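Local coordinates for protein peptidoglycan D,D-transpeptidase FtsI (Yersinia pestis, PDB 6SYN) that probably cross-links peptidoglycan peptides during cell division as a class B D,D-transpeptidase, and binds a ring-opened penicillin in its active site, at residues G299-S304 / V413-S418; A293-T298 / K303-G308. All blocks are in the same frame, centred on the assembly; numbering follows the deposited sequence.

Contact 1 of 2, residues G299-S304 / V413-S418; sequences GILQKS and VHMMES. With CB9 ((2R,4S)-2-[(1R)-1-{[(2S)-2-carboxy-2-phenylacetyl]amino}-2-oxoethyl]-5,5-dimethyl-1,3-thiazolidine-4-carboxylic acid), chain D.
The side-chain amide of Gln302 presents one face obliquely to the hydroxyl of Ser418. Ser418 OG stands above that plane, displaced to the side remote from OE1. From there it lies 3.3 Å from Gln302 NE2, at an angle too poor for a hydrogen bond, so the amide is neighbour rather than partner. The aliphatic part of the chain comes nearer still, with Ser418 OG 3.0 Å from Gln302 CG, a short distance that is doubtful at this resolution. The chain reaches this place because CG is anti to the backbone N (chi1 180°) and the rest runs on extended, past the serine.

On the buried side of the contact, the meeting is purely apolar. The CD1 branch of Leu301 touches Met415 CB at 4.0 Å, the two side chains crossing obliquely, and it also reaches Met416 CG at 4.4 Å. Neither thioether end does the touching: Met415 runs off along Val297 and Thr298, while Met416 heads toward helix 370-381. Val259 and Pro256 of helix 255-264 join the same packing.

Helix 297-303 is thus laid against the C-terminal end of helix 406-416 within the penicillin-binding transpeptidase fold, and at its own end it delivers the serine of what fits the SxN motif of this family. Ser304, leaving the helix with positive phi, turns away from the methionines toward the pocket. Its OG accepts a hydrogen bond from the thiazolidine nitrogen NAP of CB9 at 2.9 Å, and is also hydrogen-bonded to Lys255 NZ and Lys439 NZ.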
loop_
_atom_site.group_PDB
_atom_site.type_symbol
_atom_site.label_atom_id
_atom_site.label_comp_id
_atom_site.label_asym_id
_atom_site.label_seq_id
_atom_site.Cartn_x
_atom_site.Cartn_y
_atom_site.Cartn_z
ATOM N N GLY A 299 -21.616 -16.575 11.346
ATOM C CA GLY A 299 -21.039 -16.306 12.677
ATOM C C GLY A 299 -19.524 -16.455 12.701
ATOM O O GLY A 299 -18.872 -15.683 13.430
ATOM N N ILE A 300 -18.977 -17.407 11.940
ATOM C CA ILE A 300 -17.513 -17.703 11.879
ATOM C C ILE A 300 -16.764 -16.491 11.300
ATOM O O ILE A 300 -15.694 -16.157 11.846
ATOM C CB ILE A 300 -17.266 -19.019 11.115
ATOM C CG1 ILE A 300 -17.764 -20.201 11.951
ATOM C CG2 ILE A 300 -15.805 -19.196 10.722
ATOM C CD1 ILE A 300 -18.152 -21.418 11.152
ATOM N N LEU A 301 -17.300 -15.827 10.275
ATOM C CA LEU A 301 -16.683 -14.597 9.702
ATOM C C LEU A 301 -17.029 -13.378 10.574
ATOM O O LEU A 301 -16.179 -12.481 10.687
ATOM C CB LEU A 301 -17.152 -14.416 8.253
ATOM C CG LEU A 301 -16.760 -15.538 7.288
ATOM C CD1 LEU A 301 -17.419 -15.337 5.934
ATOM C CD2 LEU A 301 -15.253 -15.634 7.122
ATOM N N GLN A 302 -18.222 -13.362 11.181
ATOM C CA GLN A 302 -18.766 -12.256 12.024
ATOM C C GLN A 302 -17.943 -12.102 13.308
ATOM O O GLN A 302 -17.631 -10.954 13.671
ATOM C CB GLN A 302 -20.225 -12.558 12.387
ATOM C CG GLN A 302 -20.901 -11.506 13.256
ATOM C CD GLN A 302 -22.086 -12.058 14.011
ATOM O OE1 GLN A 302 -22.060 -13.164 14.535
ATOM N NE2 GLN A 302 -23.145 -11.275 14.092
ATOM N N LYS A 303 -17.656 -13.225 13.976
ATOM C CA LYS A 303 -16.925 -13.303 15.271
ATOM C C LYS A 303 -15.423 -13.487 15.040
ATOM O O LYS A 303 -14.650 -13.332 16.014
ATOM C CB LYS A 303 -17.450 -14.472 16.106
ATOM C CG LYS A 303 -18.479 -14.089 17.154
ATOM C CD LYS A 303 -19.481 -13.101 16.634
ATOM C CE LYS A 303 -20.648 -12.906 17.570
ATOM N NZ LYS A 303 -20.378 -11.807 18.525
ATOM N N SER A 304 -15.038 -13.807 13.804
ATOM C CA SER A 304 -13.676 -14.259 13.418
ATOM C C SER A 304 -13.295 -15.485 14.262
ATOM O O SER A 304 -12.400 -15.381 15.115
ATOM C CB SER A 304 -12.675 -13.142 13.528
ATOM O OG SER A 304 -11.649 -13.318 12.562
ATOM N N VAL A 413 -19.959 -12.860 0.294
ATOM C CA VAL A 413 -19.937 -11.373 0.380
ATOM C C VAL A 413 -21.078 -10.959 1.320
ATOM O O VAL A 413 -20.813 -10.156 2.235
ATOM C CB VAL A 413 -20.019 -10.692 -1.001
ATOM C CG1 VAL A 413 -20.181 -9.185 -0.876
ATOM C CG2 VAL A 413 -18.799 -11.004 -1.857
ATOM N N HIS A 414 -22.284 -11.516 1.150
ATOM C CA HIS A 414 -23.450 -11.185 2.016
ATOM C C HIS A 414 -23.129 -11.538 3.475
ATOM O O HIS A 414 -23.472 -10.723 4.349
ATOM C CB HIS A 414 -24.760 -11.837 1.545
ATOM C CG HIS A 414 -25.897 -11.502 2.455
ATOM N ND1 HIS A 414 -26.298 -12.340 3.479
ATOM C CD2 HIS A 414 -26.668 -10.396 2.554
ATOM C CE1 HIS A 414 -27.289 -11.781 4.148
ATOM N NE2 HIS A 414 -27.534 -10.589 3.602
ATOM N N MET A 415 -22.493 -12.692 3.725
ATOM C CA MET A 415 -21.989 -13.105 5.069
ATOM C C MET A 415 -21.041 -12.037 5.635
ATOM O O MET A 415 -21.098 -11.777 6.856
ATOM C CB MET A 415 -21.233 -14.435 5.007
ATOM C CG MET A 415 -22.133 -15.648 5.051
ATOM S SD MET A 415 -21.206 -17.154 4.697
ATOM C CE MET A 415 -22.548 -18.338 4.596
ATOM N N MET A 416 -20.200 -11.442 4.783
ATOM C CA MET A 416 -19.145 -10.478 5.205
ATOM C C MET A 416 -19.768 -9.144 5.651
ATOM O O MET A 416 -19.039 -8.363 6.292
ATOM C CB MET A 416 -18.134 -10.248 4.076
ATOM C CG MET A 416 -17.146 -11.389 3.932
ATOM S SD MET A 416 -16.461 -11.510 2.264
ATOM C CE MET A 416 -15.349 -10.106 2.240
ATOM N N GLU A 417 -21.055 -8.903 5.354
ATOM C CA GLU A 417 -21.808 -7.690 5.790
ATOM C C GLU A 417 -21.960 -7.691 7.311
ATOM O O GLU A 417 -22.107 -6.608 7.906
ATOM C CB GLU A 417 -23.198 -7.648 5.160
ATOM C CG GLU A 417 -23.156 -7.514 3.652
ATOM C CD GLU A 417 -24.372 -6.859 3.031
ATOM O OE1 GLU A 417 -24.848 -7.376 2.014
ATOM O OE2 GLU A 417 -24.826 -5.833 3.562
ATOM N N SER A 418 -21.939 -8.890 7.887
ATOM C CA SER A 418 -22.102 -9.187 9.331
ATOM C C SER A 418 -20.982 -8.543 10.160
ATOM O O SER A 418 -21.214 -8.283 11.356
ATOM C CB SER A 418 -22.125 -10.677 9.525
ATOM O OG SER A 418 -22.588 -11.011 10.818
HETATM C C CB9 D . -7.288 -13.359 12.879
HETATM N N CB9 D . -6.413 -13.588 15.220
HETATM O O CB9 D . -6.564 -12.434 12.602
HETATM C CA CB9 D . -7.486 -13.923 14.282
HETATM C CB CB9 D . -8.909 -13.568 14.802
HETATM C CAA CB9 D . -10.576 -11.071 16.862
HETATM C CAB CB9 D . -8.148 -10.738 17.326
HETATM O OAD CB9 D . -9.224 -8.820 14.886
HETATM O OAE CB9 D . -3.044 -15.420 17.968
HETATM O OAF CB9 D . -5.572 -15.663 15.144
HETATM O OAG CB9 D . -10.312 -10.015 13.441
HETATM O OAH CB9 D . -2.954 -14.807 15.933
HETATM C CAJ CB9 D . -5.097 -10.862 19.531
HETATM C CAK CB9 D . -5.882 -11.949 19.837
HETATM C CAL CB9 D . -4.267 -10.905 18.436
HETATM C CAM CB9 D . -5.838 -13.084 19.042
HETATM C CAN CB9 D . -4.224 -12.038 17.632
HETATM N NAP CB9 D . -9.456 -12.326 14.237
HETATM S SAQ CB9 D . -8.933 -13.263 16.596
HETATM C CAR CB9 D . -9.534 -9.878 14.366
HETATM C CAS CB9 D . -3.523 -14.912 16.989
HETATM C CAT CB9 D . -5.672 -14.582 15.724
HETATM C CAU CB9 D . -5.036 -13.132 17.909
HETATM C CAX CB9 D . -8.885 -11.159 14.919
HETATM C CAY CB9 D . -4.979 -14.417 17.092
HETATM C CAZ CB9 D . -9.163 -11.432 16.434
#

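Contact 2 of 2, residues A293-T298 / K303-G308; sequences AELSVT and KSSNVG. With CB9 ((2R,4S)-2-[(1R)-1-{[(2S)-2-carboxy-2-phenylacetyl]amino}-2-oxoethyl]-5,5-dimethyl-1,3-thiazolidine-4-carboxylic acid), chain D.
Leu295 faces Lys303 and Ser305 where the chain doubles back: strand 294-296 leads into helix 297-303, Ser304 breaks that helix with positive phi, and the short turn at Ser304 and Ser305 leads on to helix 306-314, with Ser305 as its N-cap. The nearest pair of CA atoms across the two segments, Leu295 CA and Gly308 CA, is 7.5 Å apart, so side chains bridge the gap. The turn carries Ser304 and Asn306, which match the SxN motif of penicillin-binding transpeptidases, while the strand on the other side is paired antiparallel with 273-275.

A single methyl does the bridging. Leu295 CD2 sits 3.8 Å from Lys303 CB and equally 3.8 Å from Ser305 CB, touching the two residues that flank the motif serine, whose own CB points the other way. Leucine and lysine side chains cross at about a right angle, and only the root of the lysine takes part; its chain bends twice, at chi2 and chi4, and carries NZ off to Tyr292 OH and Gly423 O.

Ser305 meets the leucine through CB and keeps its hydroxyl for the helix start. With OG anti to the backbone N (chi1 -176°), it accepts from Gly308 N at 2.9 Å, with a moderately bent N-H...O angle of 150°. The same OG is hydrogen-bonded to Asp288 OD2, and Asp288 OD1 takes Val307 N, so one carboxylate both positions the capping serine and serves the first turn directly.

On the pocket side, the Asn306 amide is gripped at both ends: OD1 is hydrogen-bonded to Lys255 NZ, and ND2 donates to the side-chain amide oxygen OAF of CB9 at 2.8 Å and 157°.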
loop_
_atom_site.group_PDB
_atom_site.type_symbol
_atom_site.label_atom_id
_atom_site.label_comp_id
_atom_site.label_asym_id
_atom_site.label_seq_id
_atom_site.Cartn_x
_atom_site.Cartn_y
_atom_site.Cartn_z
ATOM N N ALA A 293 -19.846 -21.204 22.139
ATOM C CA ALA A 293 -20.067 -22.666 22.213
ATOM C C ALA A 293 -20.312 -23.201 20.802
ATOM O O ALA A 293 -19.654 -24.182 20.418
ATOM C CB ALA A 293 -21.224 -22.967 23.136
ATOM N N GLU A 294 -21.229 -22.555 20.079
ATOM C CA GLU A 294 -21.620 -22.871 18.679
ATOM C C GLU A 294 -21.377 -21.613 17.843
ATOM O O GLU A 294 -21.153 -20.552 18.446
ATOM C CB GLU A 294 -23.100 -23.264 18.572
ATOM C CG GLU A 294 -23.685 -23.910 19.822
ATOM C CD GLU A 294 -24.110 -22.960 20.936
ATOM O OE1 GLU A 294 -24.248 -21.745 20.666
ATOM O OE2 GLU A 294 -24.302 -23.434 22.079
ATOM N N LEU A 295 -21.451 -21.717 16.515
ATOM C CA LEU A 295 -21.410 -20.539 15.606
ATOM C C LEU A 295 -21.832 -20.981 14.200
ATOM O O LEU A 295 -21.240 -21.953 13.697
ATOM C CB LEU A 295 -19.984 -19.971 15.624
ATOM C CG LEU A 295 -19.822 -18.450 15.720
ATOM C CD1 LEU A 295 -20.850 -17.797 16.635
ATOM C CD2 LEU A 295 -18.418 -18.105 16.196
ATOM N N SER A 296 -22.821 -20.309 13.600
ATOM C CA SER A 296 -23.190 -20.469 12.167
ATOM C C SER A 296 -21.980 -20.102 11.299
ATOM O O SER A 296 -21.014 -19.526 11.846
ATOM C CB SER A 296 -24.397 -19.646 11.792
ATOM O OG SER A 296 -24.072 -18.264 11.723
ATOM N N VAL A 297 -22.039 -20.425 10.002
ATOM C CA VAL A 297 -20.971 -20.116 9.003
ATOM C C VAL A 297 -20.829 -18.593 8.900
ATOM O O VAL A 297 -19.676 -18.102 8.887
ATOM C CB VAL A 297 -21.256 -20.776 7.641
ATOM C CG1 VAL A 297 -20.290 -20.308 6.565
ATOM C CG2 VAL A 297 -21.222 -22.290 7.737
ATOM N N THR A 298 -21.950 -17.870 8.842
ATOM C CA THR A 298 -21.995 -16.388 8.939
ATOM C C THR A 298 -21.253 -15.967 10.214
ATOM O O THR A 298 -20.356 -15.109 10.125
ATOM C CB THR A 298 -23.444 -15.887 8.925
ATOM O OG1 THR A 298 -24.151 -16.617 7.923
ATOM C CG2 THR A 298 -23.560 -14.403 8.656
ATOM N N LYS A 303 -17.656 -13.225 13.976
ATOM C CA LYS A 303 -16.925 -13.303 15.271
ATOM C C LYS A 303 -15.423 -13.487 15.040
ATOM O O LYS A 303 -14.650 -13.332 16.014
ATOM C CB LYS A 303 -17.450 -14.472 16.106
ATOM C CG LYS A 303 -18.479 -14.089 17.154
ATOM C CD LYS A 303 -19.481 -13.101 16.634
ATOM C CE LYS A 303 -20.648 -12.906 17.570
ATOM N NZ LYS A 303 -20.378 -11.807 18.525
ATOM N N SER A 304 -15.038 -13.807 13.804
ATOM C CA SER A 304 -13.676 -14.259 13.418
ATOM C C SER A 304 -13.295 -15.485 14.262
ATOM O O SER A 304 -12.400 -15.381 15.115
ATOM C CB SER A 304 -12.675 -13.142 13.528
ATOM O OG SER A 304 -11.649 -13.318 12.562
ATOM N N SER A 305 -13.958 -16.613 14.008
ATOM C CA SER A 305 -13.723 -17.906 14.703
ATOM C C SER A 305 -12.525 -18.627 14.072
ATOM O O SER A 305 -12.613 -19.010 12.892
ATOM C CB SER A 305 -14.960 -18.768 14.688
ATOM O OG SER A 305 -14.755 -19.968 15.422
ATOM N N ASN A 306 -11.451 -18.806 14.844
ATOM C CA ASN A 306 -10.264 -19.611 14.451
ATOM C C ASN A 306 -10.649 -21.095 14.470
ATOM O O ASN A 306 -10.282 -21.801 13.516
ATOM C CB ASN A 306 -9.052 -19.355 15.354
ATOM C CG ASN A 306 -8.376 -18.020 15.115
ATOM O OD1 ASN A 306 -8.736 -17.271 14.211
ATOM N ND2 ASN A 306 -7.377 -17.715 15.922
ATOM N N VAL A 307 -11.357 -21.543 15.512
ATOM C CA VAL A 307 -11.838 -22.953 15.644
ATOM C C VAL A 307 -12.733 -23.260 14.438
ATOM O O VAL A 307 -12.517 -24.312 13.791
ATOM C CB VAL A 307 -12.588 -23.197 16.971
ATOM C CG1 VAL A 307 -13.406 -24.479 16.929
ATOM C CG2 VAL A 307 -11.648 -23.207 18.167
ATOM N N GLY A 308 -13.698 -22.367 14.176
ATOM C CA GLY A 308 -14.652 -22.424 13.051
ATOM C C GLY A 308 -13.964 -22.748 11.739
ATOM O O GLY A 308 -14.331 -23.772 11.134
HETATM C C CB9 D . -7.288 -13.359 12.879
HETATM N N CB9 D . -6.413 -13.588 15.220
HETATM O O CB9 D . -6.564 -12.434 12.602
HETATM C CA CB9 D . -7.486 -13.923 14.282
HETATM C CB CB9 D . -8.909 -13.568 14.802
HETATM C CAA CB9 D . -10.576 -11.071 16.862
HETATM C CAB CB9 D . -8.148 -10.738 17.326
HETATM O OAD CB9 D . -9.224 -8.820 14.886
HETATM O OAE CB9 D . -3.044 -15.420 17.968
HETATM O OAF CB9 D . -5.572 -15.663 15.144
HETATM O OAG CB9 D . -10.312 -10.015 13.441
HETATM O OAH CB9 D . -2.954 -14.807 15.933
HETATM C CAJ CB9 D . -5.097 -10.862 19.531
HETATM C CAK CB9 D . -5.882 -11.949 19.837
HETATM C CAL CB9 D . -4.267 -10.905 18.436
HETATM C CAM CB9 D . -5.838 -13.084 19.042
HETATM C CAN CB9 D . -4.224 -12.038 17.632
HETATM N NAP CB9 D . -9.456 -12.326 14.237
HETATM S SAQ CB9 D . -8.933 -13.263 16.596
HETATM C CAR CB9 D . -9.534 -9.878 14.366
HETATM C CAS CB9 D . -3.523 -14.912 16.989
HETATM C CAT CB9 D . -5.672 -14.582 15.724
HETATM C CAU CB9 D . -5.036 -13.132 17.909
HETATM C CAX CB9 D . -8.885 -11.159 14.919
HETATM C CAY CB9 D . -4.979 -14.417 17.092
HETATM C CAZ CB9 D . -9.163 -11.432 16.434
#

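The two contacts show packing next to an active-site turn. Their centres lie 9 Å apart in the transpeptidase domain, and they share helix 297-303 together with Lys303 and Ser304. Along the chain, strand 294-296 comes first, then the shared helix and helix 306-314, with residues 413-418 following more than a hundred positions later. Contact 2 is therefore local, contact 1 long-range. They also touch each other: Met415 CE packs on Val297 CG1, and Ile300 O probably accepts from Ser305 N. Both include Ser304, which binds CB9, and contact 2 adds Asn306, so two of the pocket's residues sit in or beside this packing.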